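Long-range contacts in mandelate racemase/muconate lactonizing enzyme family protein (Roseovarius sp. TM1035, PDB 3T9P), which is an enolase-superfamily protein of unestablished substrate that probably catalyses a metal-dependent reaction begun by proton abstraction next to a carboxylate: residues 23-28 with 72-77; 28-33 with 60-65; 167-172 with 203-208; 252-257 with 274-279. All blocks are in the same frame, centred on the assembly; numbering follows the deposited sequence.

Contact 1: residues 23-28 with 72-77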
loop_
_atom_site.group_PDB
_atom_site.type_symbol
_atom_site.label_atom_id
_atom_site.label_comp_id
_atom_site.label_asym_id
_atom_site.label_seq_id
_atom_site.Cartn_x
_atom_site.Cartn_y
_atom_site.Cartn_z
ATOM N N MET A 23 1.677 20.590 -24.612
ATOM C CA MET A 23 1.334 19.252 -25.187
ATOM C C MET A 23 0.695 18.287 -24.157
ATOM O O MET A 23 0.868 18.483 -22.944
ATOM C CB MET A 23 2.562 18.614 -25.845
ATOM C CG MET A 23 3.831 18.691 -25.065
ATOM S SD MET A 23 5.179 17.826 -25.965
ATOM C CE MET A 23 5.231 18.713 -27.485
ATOM N N ARG A 24 0.007 17.283 -24.665
ATOM C CA ARG A 24 -0.865 16.446 -23.853
ATOM C C ARG A 24 -0.385 15.043 -24.059
ATOM O O ARG A 24 0.084 14.708 -25.142
ATOM C CB ARG A 24 -2.347 16.526 -24.348
ATOM C CG ARG A 24 -3.099 17.936 -24.269
ATOM C CD ARG A 24 -2.771 18.848 -23.057
ATOM N NE ARG A 24 -3.692 18.622 -21.950
ATOM C CZ ARG A 24 -3.865 19.405 -20.867
ATOM N NH1 ARG A 24 -3.160 20.549 -20.668
ATOM N NH2 ARG A 24 -4.772 19.018 -19.944
ATOM N N ILE A 25 -0.600 14.164 -23.068
ATOM C CA ILE A 25 -0.283 12.731 -23.248
ATOM C C ILE A 25 -1.265 12.015 -24.241
ATOM O O ILE A 25 -2.489 11.943 -23.985
ATOM C CB ILE A 25 -0.263 11.923 -21.836
ATOM C CG1 ILE A 25 0.730 12.612 -20.940
ATOM C CG2 ILE A 25 0.056 10.401 -22.096
ATOM C CD1 ILE A 25 0.732 12.227 -19.455
ATOM N N ALA A 26 -0.717 11.381 -25.259
ATOM C CA ALA A 26 -1.516 10.636 -26.217
ATOM C C ALA A 26 -1.552 9.128 -26.097
ATOM O O ALA A 26 -2.534 8.531 -26.368
ATOM C CB ALA A 26 -1.144 11.020 -27.622
ATOM N N ARG A 27 -0.514 8.519 -25.660
ATOM C CA ARG A 27 -0.292 7.095 -25.697
ATOM C C ARG A 27 0.670 6.650 -24.593
ATOM O O ARG A 27 1.606 7.350 -24.255
ATOM C CB ARG A 27 0.250 6.674 -27.064
ATOM C CG ARG A 27 0.469 5.177 -27.210
ATOM C CD ARG A 27 0.775 4.730 -28.631
ATOM N NE ARG A 27 -0.361 4.934 -29.525
ATOM C CZ ARG A 27 -0.418 5.878 -30.453
ATOM N NH1 ARG A 27 0.601 6.713 -30.616
ATOM N NH2 ARG A 27 -1.492 5.992 -31.223
ATOM N N LEU A 28 0.374 5.554 -23.998
ATOM C CA LEU A 28 1.214 4.942 -22.990
ATOM C C LEU A 28 1.314 3.460 -23.276
ATOM O O LEU A 28 0.337 2.815 -23.320
ATOM C CB LEU A 28 0.704 5.202 -21.566
ATOM C CG LEU A 28 0.862 6.624 -21.015
ATOM C CD1 LEU A 28 -0.004 6.925 -19.889
ATOM C CD2 LEU A 28 2.261 7.052 -20.693
ATOM N N HIS A 72 -6.220 7.890 -16.184
ATOM C CA HIS A 72 -6.261 9.190 -15.625
ATOM C C HIS A 72 -5.219 10.097 -16.274
ATOM O O HIS A 72 -5.340 11.323 -16.188
ATOM C CB HIS A 72 -6.014 9.127 -14.091
ATOM C CG HIS A 72 -6.943 8.182 -13.409
ATOM N ND1 HIS A 72 -8.309 8.360 -13.418
ATOM C CD2 HIS A 72 -6.714 7.031 -12.743
ATOM C CE1 HIS A 72 -8.891 7.323 -12.828
ATOM N NE2 HIS A 72 -7.940 6.521 -12.378
ATOM N N ALA A 73 -4.177 9.513 -16.854
ATOM C CA ALA A 73 -3.075 10.324 -17.384
ATOM C C ALA A 73 -3.284 10.697 -18.884
ATOM O O ALA A 73 -2.810 11.717 -19.289
ATOM C CB ALA A 73 -1.758 9.559 -17.279
ATOM N N LEU A 74 -3.921 9.852 -19.672
ATOM C CA LEU A 74 -4.261 10.184 -21.090
ATOM C C LEU A 74 -4.954 11.556 -21.194
ATOM O O LEU A 74 -5.865 11.859 -20.364
ATOM C CB LEU A 74 -5.170 9.081 -21.667
ATOM C CG LEU A 74 -4.378 7.802 -21.893
ATOM C CD1 LEU A 74 -5.267 6.717 -22.361
ATOM C CD2 LEU A 74 -3.104 7.866 -22.839
ATOM N N GLY A 75 -4.482 12.406 -22.120
ATOM C CA GLY A 75 -5.087 13.719 -22.384
ATOM C C GLY A 75 -4.645 14.767 -21.412
ATOM O O GLY A 75 -5.100 15.936 -21.516
ATOM N N THR A 76 -3.770 14.432 -20.449
ATOM C CA THR A 76 -3.344 15.451 -19.487
ATOM C C THR A 76 -2.037 16.144 -19.955
ATOM O O THR A 76 -1.416 15.640 -20.872
ATOM C CB THR A 76 -3.119 14.866 -18.000
ATOM O OG1 THR A 76 -2.018 13.964 -18.044
ATOM C CG2 THR A 76 -4.399 14.159 -17.499
ATOM N N ASP A 77 -1.601 17.210 -19.252
ATOM C CA ASP A 77 -0.384 18.003 -19.582
ATOM C C ASP A 77 0.868 17.135 -19.445
ATOM O O ASP A 77 1.224 16.715 -18.297
ATOM C CB ASP A 77 -0.361 19.234 -18.624
ATOM C CG ASP A 77 0.764 20.207 -18.903
ATOM O OD1 ASP A 77 1.725 19.939 -19.701
ATOM O OD2 ASP A 77 0.687 21.300 -18.275
HETATM O O HOH W 1 2.016 21.368 -21.959
#
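R24 folds its side chain over the turn that follows helix 58-73, against G75, T76 and D77. R24 CB sits 3.7 Å from T76 O, while CG and CD pass near G75 O. The chain then bends at chi2 (-36°) and chi3 (-92°), curling the guanidinium back over the turn. There R24 NE donates to G75 O at 3.1 Å; this oxygen lies at the edge of the guanidinium, in its plane, although the nitrogen approaches from above the carbonyl plane. NH2 adds only a weak bond to the same oxygen. D77 N lies over the centre of one guanidinium face, 3.5 Å from R24 CZ, and R24 NH1 ends 3.7 Å from D77 CB. The D77 carboxylate is no salt-bridge partner: OD1 takes the backbone N of L79 and a water held by M23 N.

Residues 73-76 form a type II turn, with G75 at the positive phi that favours glycine, and the turn is tied to the first strand of the N-terminal capping domain. I25 N donates to T76 O and G75 N to I25 O, both at 2.8 Å. T76 OG1 folds back onto A73 O at 2.7 Å, where T76 N also donates. I25 CD1 rests against this oxygen pair, 3.5 Å from T76 OG1. L74 CD2 reaches I25 CG2 at 4.1 Å; A73 CB touches L28 CD1, and L107 of helix 98-119 packs on both.

Contact 2: residues 28-33 with 60-65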
loop_
_atom_site.group_PDB
_atom_site.type_symbol
_atom_site.label_atom_id
_atom_site.label_comp_id
_atom_site.label_asym_id
_atom_site.label_seq_id
_atom_site.Cartn_x
_atom_site.Cartn_y
_atom_site.Cartn_z
ATOM N N LEU A 28 0.374 5.554 -23.998
ATOM C CA LEU A 28 1.214 4.942 -22.990
ATOM C C LEU A 28 1.314 3.460 -23.276
ATOM O O LEU A 28 0.337 2.815 -23.320
ATOM C CB LEU A 28 0.704 5.202 -21.566
ATOM C CG LEU A 28 0.862 6.624 -21.015
ATOM C CD1 LEU A 28 -0.004 6.925 -19.889
ATOM C CD2 LEU A 28 2.261 7.052 -20.693
ATOM N N GLU A 29 2.529 2.988 -23.448
ATOM C CA GLU A 29 2.845 1.631 -23.747
ATOM C C GLU A 29 3.767 0.988 -22.703
ATOM O O GLU A 29 4.667 1.596 -22.255
ATOM C CB GLU A 29 3.537 1.550 -25.099
ATOM C CG GLU A 29 2.801 2.029 -26.250
ATOM C CD GLU A 29 3.702 2.329 -27.423
ATOM O OE1 GLU A 29 4.374 3.335 -27.385
ATOM O OE2 GLU A 29 3.702 1.554 -28.338
ATOM N N THR A 30 3.503 -0.256 -22.364
ATOM C CA THR A 30 4.327 -1.042 -21.490
ATOM C C THR A 30 4.868 -2.321 -22.166
ATOM O O THR A 30 4.202 -2.949 -22.932
ATOM C CB THR A 30 3.581 -1.453 -20.186
ATOM O OG1 THR A 30 2.440 -2.238 -20.509
ATOM C CG2 THR A 30 3.203 -0.194 -19.331
ATOM N N PHE A 31 6.095 -2.657 -21.858
ATOM C CA PHE A 31 6.745 -3.838 -22.322
ATOM C C PHE A 31 7.306 -4.486 -21.061
ATOM O O PHE A 31 8.162 -3.940 -20.446
ATOM C CB PHE A 31 7.912 -3.499 -23.272
ATOM C CG PHE A 31 7.554 -2.669 -24.479
ATOM C CD1 PHE A 31 7.301 -1.348 -24.383
ATOM C CD2 PHE A 31 7.576 -3.198 -25.715
ATOM C CE1 PHE A 31 7.020 -0.610 -25.484
ATOM C CE2 PHE A 31 7.277 -2.452 -26.784
ATOM C CZ PHE A 31 6.991 -1.164 -26.660
ATOM N N CYS A 32 6.841 -5.669 -20.724
ATOM C CA CYS A 32 7.238 -6.347 -19.502
ATOM C C CYS A 32 7.532 -7.834 -19.581
ATOM O O CYS A 32 7.188 -8.472 -20.507
ATOM C CB CYS A 32 6.155 -6.127 -18.444
ATOM S SG CYS A 32 4.496 -6.624 -18.960
ATOM N N ASN A 33 8.206 -8.292 -18.558
ATOM C CA ASN A 33 8.326 -9.647 -18.114
ATOM C C ASN A 33 8.032 -9.618 -16.609
ATOM O O ASN A 33 7.640 -8.604 -16.123
ATOM C CB ASN A 33 9.591 -10.372 -18.492
ATOM C CG ASN A 33 10.846 -9.827 -17.838
ATOM O OD1 ASN A 33 10.849 -9.227 -16.803
ATOM N ND2 ASN A 33 11.936 -10.080 -18.494
ATOM N N ILE A 60 2.414 -7.850 -12.976
ATOM C CA ILE A 60 1.187 -7.414 -12.237
ATOM C C ILE A 60 1.173 -5.889 -12.246
ATOM O O ILE A 60 0.119 -5.241 -12.472
ATOM C CB ILE A 60 1.230 -8.004 -10.811
ATOM C CG1 ILE A 60 1.202 -9.560 -10.901
ATOM C CG2 ILE A 60 -0.028 -7.414 -9.967
ATOM C CD1 ILE A 60 1.383 -10.221 -9.414
ATOM N N THR A 61 2.320 -5.300 -11.957
ATOM C CA THR A 61 2.374 -3.870 -11.922
ATOM C C THR A 61 1.927 -3.233 -13.268
ATOM O O THR A 61 1.277 -2.168 -13.302
ATOM C CB THR A 61 3.831 -3.463 -11.604
ATOM O OG1 THR A 61 4.176 -3.946 -10.302
ATOM C CG2 THR A 61 3.945 -1.910 -11.598
ATOM N N CYS A 62 2.261 -3.875 -14.408
ATOM C CA CYS A 62 1.853 -3.287 -15.743
ATOM C C CYS A 62 0.356 -3.478 -16.012
ATOM O O CYS A 62 -0.287 -2.595 -16.558
ATOM C CB CYS A 62 2.748 -3.854 -16.928
ATOM S SG CYS A 62 4.466 -3.104 -16.925
ATOM N N THR A 63 -0.228 -4.533 -15.507
ATOM C CA THR A 63 -1.658 -4.682 -15.563
ATOM C C THR A 63 -2.330 -3.536 -14.779
ATOM O O THR A 63 -3.242 -2.925 -15.227
ATOM C CB THR A 63 -2.089 -6.008 -14.946
ATOM O OG1 THR A 63 -1.556 -7.094 -15.692
ATOM C CG2 THR A 63 -3.594 -6.083 -14.851
ATOM N N ILE A 64 -1.778 -3.250 -13.618
ATOM C CA ILE A 64 -2.210 -2.160 -12.781
ATOM C C ILE A 64 -2.016 -0.792 -13.460
ATOM O O ILE A 64 -2.845 0.055 -13.351
ATOM C CB ILE A 64 -1.527 -2.192 -11.412
ATOM C CG1 ILE A 64 -1.985 -3.402 -10.626
ATOM C CG2 ILE A 64 -1.747 -0.879 -10.669
ATOM C CD1 ILE A 64 -1.333 -3.638 -9.370
ATOM N N PHE A 65 -0.910 -0.633 -14.167
ATOM C CA PHE A 65 -0.600 0.612 -14.832
ATOM C C PHE A 65 -1.715 0.903 -15.811
ATOM O O PHE A 65 -2.248 1.962 -15.835
ATOM C CB PHE A 65 0.721 0.476 -15.604
ATOM C CG PHE A 65 1.103 1.672 -16.394
ATOM C CD1 PHE A 65 1.932 2.611 -15.863
ATOM C CD2 PHE A 65 0.642 1.866 -17.683
ATOM C CE1 PHE A 65 2.275 3.703 -16.571
ATOM C CE2 PHE A 65 1.012 2.967 -18.418
ATOM C CZ PHE A 65 1.802 3.871 -17.874
#
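C62 is the first residue of 60-65 to meet the strand, and its sulfur settles between two side chains of 28-33, with SG 3.8 Å from T30 CB and equally far from C32 CB. The thiol of C32 points back at the helix, its SG 3.9 Å from C62 CB. The two sulfurs, C62 SG and C32 SG, stay 4.1 Å apart, far too distant for a disulfide, so the cysteines meet as apolar packing groups. T30 OG1 also lies beside C62 CB, but its polar partner is H66 NE2, in the next turn of the helix.

Almost one turn further on, F65 supplies the other half of the interface. Its CG stands anti to the backbone N (chi1 177°), which carries the ring out from the helix toward the strand. T30 CG2 lies over one face, 4.1 Å from the ring centroid and 27° off the normal, a CH-pi contact. L28 approaches differently: L28 CB meets the edge of the F65 ring in its plane, 3.9 Å from F65 CE2, and L28 CD1 touches F65 CZ. T30 is thus held between C62 and F65, and the contact is buried and made by van der Waals and CH-pi packing.

Strand and helix run nearly antiparallel, their axes 9.2 Å apart at 170°, so that the helix covers one face of the antiparallel sheet of the capping domain. V39 of strand 37-43 packs against both F65 and T30, L107 of helix 98-119 closes over L28, and the far side of helix 58-73 packs through T63 and I64 on I60 and Y99 of the second subunit.

Contact 3: residues 167-172 with 203-208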
loop_
_atom_site.group_PDB
_atom_site.type_symbol
_atom_site.label_atom_id
_atom_site.label_comp_id
_atom_site.label_asym_id
_atom_site.label_seq_id
_atom_site.Cartn_x
_atom_site.Cartn_y
_atom_site.Cartn_z
ATOM N N LYS A 167 28.721 -2.047 1.327
ATOM C CA LYS A 167 27.646 -2.443 2.213
ATOM C C LYS A 167 27.425 -3.961 2.046
ATOM O O LYS A 167 27.397 -4.441 0.935
ATOM C CB LYS A 167 26.334 -1.760 1.791
ATOM C CG LYS A 167 25.187 -2.129 2.846
ATOM C CD LYS A 167 23.990 -1.150 2.579
ATOM C CE LYS A 167 23.010 -1.742 1.578
ATOM N NZ LYS A 167 21.894 -0.737 1.437
ATOM N N TRP A 168 27.297 -4.631 3.175
ATOM C CA TRP A 168 26.917 -6.041 3.246
ATOM C C TRP A 168 25.811 -6.283 4.287
ATOM O O TRP A 168 25.212 -5.325 4.840
ATOM C CB TRP A 168 28.223 -6.875 3.530
ATOM C CG TRP A 168 28.974 -6.695 4.781
ATOM C CD1 TRP A 168 28.977 -7.564 5.860
ATOM C CD2 TRP A 168 29.852 -5.589 5.157
ATOM N NE1 TRP A 168 29.880 -7.122 6.810
ATOM C CE2 TRP A 168 30.421 -5.920 6.391
ATOM C CE3 TRP A 168 30.322 -4.429 4.482
ATOM C CZ2 TRP A 168 31.315 -5.063 7.055
ATOM C CZ3 TRP A 168 31.236 -3.605 5.098
ATOM C CH2 TRP A 168 31.798 -3.976 6.379
ATOM N N ARG A 169 25.477 -7.573 4.485
ATOM C CA ARG A 169 24.273 -7.932 5.245
ATOM C C ARG A 169 24.577 -8.552 6.555
ATOM O O ARG A 169 25.531 -9.348 6.669
ATOM C CB ARG A 169 23.372 -8.925 4.501
ATOM C CG ARG A 169 23.007 -8.487 3.055
ATOM C CD ARG A 169 22.058 -7.316 3.003
ATOM N NE ARG A 169 22.251 -6.527 1.793
ATOM C CZ ARG A 169 21.502 -5.502 1.421
ATOM N NH1 ARG A 169 21.860 -4.795 0.338
ATOM N NH2 ARG A 169 20.401 -5.168 2.128
ATOM N N VAL A 170 23.749 -8.199 7.531
ATOM C CA VAL A 170 23.738 -8.873 8.818
ATOM C C VAL A 170 22.311 -9.401 9.103
ATOM O O VAL A 170 21.361 -9.028 8.408
ATOM C CB VAL A 170 24.240 -7.954 9.988
ATOM C CG1 VAL A 170 25.654 -7.517 9.726
ATOM C CG2 VAL A 170 23.311 -6.661 10.086
ATOM N N GLY A 171 22.240 -10.284 10.094
ATOM C CA GLY A 171 20.999 -10.867 10.560
ATOM C C GLY A 171 20.456 -11.663 9.356
ATOM O O GLY A 171 21.203 -12.049 8.464
ATOM N N ALA A 172 19.163 -11.959 9.451
ATOM C CA ALA A 172 18.301 -12.615 8.400
ATOM C C ALA A 172 17.149 -11.657 8.098
ATOM O O ALA A 172 16.616 -10.973 9.004
ATOM C CB ALA A 172 17.831 -14.024 8.892
ATOM N N LEU A 203 29.151 -0.076 5.495
ATOM C CA LEU A 203 27.736 0.061 5.733
ATOM C C LEU A 203 27.273 -1.374 5.918
ATOM O O LEU A 203 27.812 -2.313 5.302
ATOM C CB LEU A 203 27.039 0.609 4.459
ATOM C CG LEU A 203 27.380 2.007 3.961
ATOM C CD1 LEU A 203 28.695 2.060 3.151
ATOM C CD2 LEU A 203 26.253 2.606 3.077
ATOM N N VAL A 204 26.270 -1.584 6.725
ATOM C CA VAL A 204 25.540 -2.863 6.750
ATOM C C VAL A 204 24.026 -2.671 6.819
ATOM O O VAL A 204 23.595 -1.626 7.188
ATOM C CB VAL A 204 26.002 -3.868 7.795
ATOM C CG1 VAL A 204 27.456 -4.149 7.691
ATOM C CG2 VAL A 204 25.583 -3.454 9.098
ATOM N N ASP A 205 23.278 -3.689 6.394
ATOM C CA ASP A 205 21.851 -3.660 6.419
ATOM C C ASP A 205 21.350 -4.875 7.154
ATOM O O ASP A 205 21.740 -5.986 6.877
ATOM C CB ASP A 205 21.305 -3.557 4.979
ATOM C CG ASP A 205 19.831 -3.264 4.885
ATOM O OD1 ASP A 205 19.059 -3.393 5.815
ATOM O OD2 ASP A 205 19.477 -2.894 3.795
ATOM N N GLY A 206 20.494 -4.611 8.100
ATOM C CA GLY A 206 19.858 -5.638 8.854
ATOM C C GLY A 206 18.519 -6.091 8.285
ATOM O O GLY A 206 17.926 -6.953 8.801
ATOM N N ASN A 207 18.054 -5.450 7.240
ATOM C CA ASN A 207 16.717 -5.765 6.663
ATOM C C ASN A 207 15.655 -6.264 7.651
ATOM O O ASN A 207 15.085 -7.342 7.440
ATOM C CB ASN A 207 16.877 -6.749 5.466
ATOM C CG ASN A 207 17.673 -6.122 4.360
ATOM O OD1 ASN A 207 18.884 -6.336 4.258
ATOM N ND2 ASN A 207 17.018 -5.317 3.532
ATOM N N SER A 208 15.391 -5.459 8.687
ATOM C CA SER A 208 14.255 -5.645 9.578
ATOM C C SER A 208 14.428 -6.794 10.565
ATOM O O SER A 208 13.436 -7.305 11.110
ATOM C CB SER A 208 12.881 -5.771 8.826
ATOM O OG SER A 208 12.429 -4.551 8.227
HETATM O O HOH W 2 17.443 -3.692 1.034
#
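W168 lays its indole across V204, whose CG1 sits over the five-membered ring, 3.8 Å from its centroid and 14° off the normal. A first torsion placing CG between the backbone N and the carbonyl carbon (chi1 63°) carries the ring there, and V192 and L196 of helix 184-196 also pack on it. Shortened to an alanine, the residue would probably leave V204 CG1 without its aromatic cover and open a gap against that helix.

On the other face of the sheet R169 and D205 run side by side. R169 NH2 forms a salt bridge with D205 OD2 (3.0 Å) and donates to N207 OD1 (2.9 Å) in the guanidinium plane, on a lone pair of the amide oxygen. S140 O holds R169 NE, limiting rotation. D205 OD1 accepts N207 N at 2.7 Å, closing an Asx turn that fixes the carboxylate. K167 NZ stays 4.0 Å from D205 OD2 and is bound instead by Y137 and E231.

Three backbone bonds pair the strands in parallel, as expected across a beta-alpha-beta crossover of the enolase-type barrel. The superfamily places its active site at the C-terminal ends of such strands, and the K167, R169 and D205 cluster probably lines it.

Contact 4: residues 252-257 with 274-279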
loop_
_atom_site.group_PDB
_atom_site.type_symbol
_atom_site.label_atom_id
_atom_site.label_comp_id
_atom_site.label_asym_id
_atom_site.label_seq_id
_atom_site.Cartn_x
_atom_site.Cartn_y
_atom_site.Cartn_z
ATOM N N ASP A 252 25.195 6.103 12.162
ATOM C CA ASP A 252 23.944 6.583 11.501
ATOM C C ASP A 252 23.019 5.363 11.285
ATOM O O ASP A 252 23.429 4.348 10.703
ATOM C CB ASP A 252 24.324 7.214 10.143
ATOM C CG ASP A 252 25.103 8.600 10.283
ATOM O OD1 ASP A 252 24.857 9.324 11.311
ATOM O OD2 ASP A 252 25.912 8.951 9.355
ATOM N N VAL A 253 21.815 5.447 11.804
ATOM C CA VAL A 253 20.776 4.487 11.505
ATOM C C VAL A 253 20.016 5.079 10.302
ATOM O O VAL A 253 19.691 6.306 10.299
ATOM C CB VAL A 253 19.905 4.241 12.718
ATOM C CG1 VAL A 253 18.616 3.369 12.390
ATOM C CG2 VAL A 253 20.748 3.595 13.834
ATOM N N ALA A 254 19.856 4.257 9.222
ATOM C CA ALA A 254 19.297 4.742 7.922
ATOM C C ALA A 254 18.068 3.833 7.647
ATOM O O ALA A 254 18.014 2.663 8.118
ATOM C CB ALA A 254 20.270 4.607 6.846
ATOM N N GLY A 255 17.099 4.340 6.887
ATOM C CA GLY A 255 15.940 3.556 6.610
ATOM C C GLY A 255 14.966 4.261 5.682
ATOM O O GLY A 255 15.144 5.469 5.383
ATOM N N GLY A 256 14.018 3.486 5.152
ATOM C CA GLY A 256 12.868 4.023 4.382
ATOM C C GLY A 256 12.638 3.360 3.019
ATOM O O GLY A 256 11.754 3.750 2.309
ATOM N N GLU A 257 13.501 2.435 2.617
ATOM C CA GLU A 257 13.390 1.697 1.324
ATOM C C GLU A 257 11.963 1.322 0.999
ATOM O O GLU A 257 11.528 1.512 -0.166
ATOM C CB GLU A 257 14.266 0.395 1.382
ATOM C CG GLU A 257 13.986 -0.630 0.291
ATOM C CD GLU A 257 14.773 -1.997 0.412
ATOM O OE1 GLU A 257 15.234 -2.369 1.513
ATOM O OE2 GLU A 257 14.823 -2.738 -0.644
ATOM N N VAL A 274 15.308 7.797 12.130
ATOM C CA VAL A 274 16.520 7.654 11.383
ATOM C C VAL A 274 17.417 8.889 11.324
ATOM O O VAL A 274 16.953 9.980 11.360
ATOM C CB VAL A 274 16.184 7.216 9.960
ATOM C CG1 VAL A 274 15.406 5.911 9.977
ATOM C CG2 VAL A 274 15.383 8.268 9.278
ATOM N N ASP A 275 18.704 8.663 11.203
ATOM C CA ASP A 275 19.648 9.708 10.874
ATOM C C ASP A 275 19.723 10.024 9.347
ATOM O O ASP A 275 20.135 11.157 8.920
ATOM C CB ASP A 275 20.992 9.207 11.278
ATOM C CG ASP A 275 21.110 9.042 12.754
ATOM O OD1 ASP A 275 20.940 10.051 13.462
ATOM O OD2 ASP A 275 21.451 7.934 13.214
ATOM N N ILE A 276 19.371 9.012 8.499
ATOM C CA ILE A 276 19.537 9.121 7.020
ATOM C C ILE A 276 18.312 8.478 6.336
ATOM O O ILE A 276 17.916 7.395 6.749
ATOM C CB ILE A 276 20.762 8.350 6.536
ATOM C CG1 ILE A 276 22.078 8.909 7.141
ATOM C CG2 ILE A 276 20.781 8.279 5.009
ATOM C CD1 ILE A 276 23.300 8.127 6.891
ATOM N N VAL A 277 17.654 9.185 5.404
ATOM C CA VAL A 277 16.389 8.651 4.779
ATOM C C VAL A 277 16.794 7.997 3.449
ATOM O O VAL A 277 17.728 8.477 2.818
ATOM C CB VAL A 277 15.270 9.726 4.495
ATOM C CG1 VAL A 277 14.786 10.403 5.896
ATOM C CG2 VAL A 277 15.719 10.741 3.544
ATOM N N GLN A 278 16.065 6.944 3.040
ATOM C CA GLN A 278 16.552 6.097 1.926
ATOM C C GLN A 278 15.382 5.715 1.085
ATOM O O GLN A 278 15.131 4.525 0.952
ATOM C CB GLN A 278 17.155 4.786 2.526
ATOM C CG GLN A 278 18.359 5.120 3.352
ATOM C CD GLN A 278 19.246 3.957 3.563
ATOM O OE1 GLN A 278 18.844 3.057 4.313
ATOM N NE2 GLN A 278 20.506 3.985 2.969
ATOM N N PRO A 279 14.648 6.716 0.511
ATOM C CA PRO A 279 13.538 6.345 -0.376
ATOM C C PRO A 279 14.135 5.571 -1.572
ATOM O O PRO A 279 15.346 5.756 -1.904
ATOM C CB PRO A 279 13.014 7.736 -0.907
ATOM C CG PRO A 279 14.217 8.642 -0.843
ATOM C CD PRO A 279 14.954 8.162 0.463
#
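D275 holds both polar backbone atoms of V253 from one edge of the strand: D275 OD2 accepts V253 N at 2.9 Å through its anti lone pair, and D275 N donates to V253 O at 2.7 Å. The same carbonyl takes a second, longer bond from I276 N at 3.3 Å. The other carboxylate oxygen, D275 OD1, forms a salt bridge with R246 of helix 239-248. A leucine in its place would probably leave V253 N without this acceptor and R246 without its counter-charge.

Further along, G255 N donates to I276 O at 3.2 Å, continuing the parallel pairing, whereas Q278 N gives only a weak bond to G255 O. A254 CB meets I276 CB at 3.8 Å on one face, and I276 CD1 reaches D252 CB at 3.5 Å. On the other face V274 CG1 lies 3.9 Å from G255 N, packing against a glycine on the side where a CB would stand. G256 has backbone angles that call for glycine, letting the chain turn into E257, whose carboxylate meets K94 of the second subunit.

Helix 262-270 connects the two strands as a beta-alpha-beta unit of the barrel. D252 OD1 and D275 OD2 come within 4.1 Å, a like-charge approach that the R246 guanidinium is likely to offset, so that D275 works as an acidic link from the strand edge to a neighbouring helix.

In the fold
Contacts 1 and 2 belong to the capping domain: they share L28, use the same strand and helix, and have centres 16 Å apart, with contact 2 nested inside the loop that contact 1 closes. Contacts 3 and 4 join strand pairs of one barrel sheet. Their centres are 13 Å apart, and they touch where N207 ND2 comes 4.0 Å from E257 OE1. A formate, probably from the crystallisation liquor, lies about 3 Å from the E257 side chain, at the end of the barrel where the superfamily keeps its active site. Contact 2 comes within about 14 Å of contact 4 (nearest atoms), whereas contact 1 lies about 42 Å from contact 3, centre to centre.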